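Local coordinates for IPT/TIG domain-containing protein BACOVA_02650 (Bacteroides ovatus, PDB 5E7G) that binds polysaccharide at the cell surface and probably captures xyloglucan before its transport into the periplasm for degradation, at residues A110-K115 against N195-V200. Numbering follows the deposited sequence.
Sequences ATYPIK and NGPKPV
The aromatic ring of Tyr-112 has Gly-196 on one face and Ala-110 on the other, at the junction between two consecutive immunoglobulin-like IPT/TIG domains. Gly-196 CA makes a CH-pi contact, 3.4 Å from the centroid of the Tyr-112 ring and 16° off its normal, while Ala-110 CB covers the opposite face nearer the rim. Obliquely to the ring come the carbonyl carbon of Asn-195 and, one residue beyond the glycine in the chain, Pro-197 CD, which lies 4.3 Å from Tyr-112 CE2. Segment 110-115 lies in the loop between strands 104-109 and 119-125 of the second domain; 195-200 covers most of the linker after strand 187-193 and ends on the first residue of strand 200-204, which begins the third. No hydrogen bond joins the two segments, but the backbone of Ile-114 is bonded to that of Lys-194, the residue before 195-200. With CG anti to its carbonyl carbon (chi1 -64°), Tyr-112 lays its ring against the start of the linker, and Tyr-112 CD1 reaches within 3.2 Å of Gly-196 N. At the backbone angles of Gly-196 (phi 84° with an extended psi) a CB would be pressed against the carbonyl O of Asn-195, and it would also run into Tyr-112 CG, so both backbone and ring call for glycine. A serine in place of Tyr-112 would probably leave a gap between Ala-110 and Gly-196 and deprive the linker of the flat surface on which it rests. Pro-113, preceded by a cis peptide bond, also touches Glu-224 and Ile-269 beyond the linker. Here the Asn-195 side chain turns back toward the loop, bringing its OD1 to 3.3 Å from Pro-113 CB.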
# COMPACT_ATOMS: atom_id res chain seq x y z
N ALA A 110 -8.62 -10.58 9.60
CA ALA A 110 -9.33 -10.15 10.79
C ALA A 110 -10.16 -8.89 10.56
O ALA A 110 -9.91 -8.13 9.62
CB ALA A 110 -8.35 -9.91 11.93
N THR A 111 -11.15 -8.68 11.42
CA THR A 111 -11.87 -7.42 11.46
C THR A 111 -11.35 -6.61 12.64
O THR A 111 -11.62 -6.93 13.79
CB THR A 111 -13.37 -7.63 11.58
OG1 THR A 111 -13.83 -8.38 10.45
CG2 THR A 111 -14.10 -6.30 11.65
N TYR A 112 -10.57 -5.57 12.35
CA TYR A 112 -9.95 -4.78 13.41
C TYR A 112 -10.91 -3.70 13.91
O TYR A 112 -11.71 -3.18 13.14
CB TYR A 112 -8.65 -4.15 12.91
CG TYR A 112 -7.59 -5.16 12.57
CD1 TYR A 112 -6.85 -5.79 13.56
CD2 TYR A 112 -7.32 -5.48 11.24
CE1 TYR A 112 -5.87 -6.72 13.24
CE2 TYR A 112 -6.35 -6.42 10.91
CZ TYR A 112 -5.63 -7.03 11.92
OH TYR A 112 -4.66 -7.95 11.61
N PRO A 113 -10.83 -3.36 15.20
CA PRO A 113 -9.90 -3.94 16.18
C PRO A 113 -10.35 -5.32 16.67
O PRO A 113 -11.55 -5.60 16.70
CB PRO A 113 -9.92 -2.93 17.32
CG PRO A 113 -11.33 -2.39 17.29
CD PRO A 113 -11.77 -2.42 15.84
N ILE A 114 -9.40 -6.17 17.03
CA ILE A 114 -9.73 -7.50 17.55
C ILE A 114 -9.98 -7.42 19.05
O ILE A 114 -9.07 -7.10 19.83
CB ILE A 114 -8.61 -8.52 17.29
CG1 ILE A 114 -8.28 -8.59 15.80
CG2 ILE A 114 -9.03 -9.89 17.81
CD1 ILE A 114 -6.98 -9.31 15.50
N LYS A 115 -11.20 -7.74 19.46
CA LYS A 115 -11.56 -7.79 20.87
C LYS A 115 -11.58 -9.25 21.34
O LYS A 115 -11.86 -10.15 20.55
CB LYS A 115 -12.92 -7.14 21.10
CG LYS A 115 -12.99 -5.69 20.63
CD LYS A 115 -14.35 -5.08 20.92
CE LYS A 115 -14.34 -3.56 20.73
NZ LYS A 115 -15.56 -2.92 21.30
N ASN A 195 -4.91 -4.21 16.93
CA ASN A 195 -5.51 -3.05 16.26
C ASN A 195 -5.16 -2.96 14.78
O ASN A 195 -5.61 -2.06 14.08
CB ASN A 195 -5.08 -1.77 16.97
CG ASN A 195 -5.80 -1.57 18.28
OD1 ASN A 195 -6.98 -1.90 18.40
ND2 ASN A 195 -5.10 -1.04 19.27
N GLY A 196 -4.34 -3.90 14.31
CA GLY A 196 -4.00 -3.96 12.90
C GLY A 196 -2.86 -3.03 12.57
O GLY A 196 -2.28 -2.40 13.46
N PRO A 197 -2.52 -2.95 11.28
CA PRO A 197 -1.40 -2.14 10.79
C PRO A 197 -1.70 -0.64 10.83
O PRO A 197 -2.87 -0.26 10.75
CB PRO A 197 -1.23 -2.61 9.35
CG PRO A 197 -2.61 -3.03 8.94
CD PRO A 197 -3.25 -3.60 10.18
N LYS A 198 -0.65 0.17 10.96
CA LYS A 198 -0.79 1.63 10.93
C LYS A 198 -1.45 2.05 9.63
O LYS A 198 -1.19 1.45 8.59
CB LYS A 198 0.57 2.33 11.07
CG LYS A 198 1.31 2.02 12.37
CD LYS A 198 2.20 3.18 12.81
CE LYS A 198 3.29 3.49 11.79
NZ LYS A 198 4.07 4.72 12.14
N PRO A 199 -2.30 3.08 9.68
CA PRO A 199 -2.84 3.59 8.42
C PRO A 199 -1.72 4.17 7.56
O PRO A 199 -0.66 4.50 8.08
CB PRO A 199 -3.84 4.67 8.86
CG PRO A 199 -3.31 5.14 10.17
CD PRO A 199 -2.69 3.93 10.83
N VAL A 200 -1.97 4.27 6.26
CA VAL A 200 -0.99 4.79 5.32
C VAL A 200 -1.67 5.80 4.40
O VAL A 200 -2.85 5.64 4.07
CB VAL A 200 -0.36 3.66 4.48
CG1 VAL A 200 0.73 4.21 3.56
CG2 VAL A 200 0.19 2.58 5.39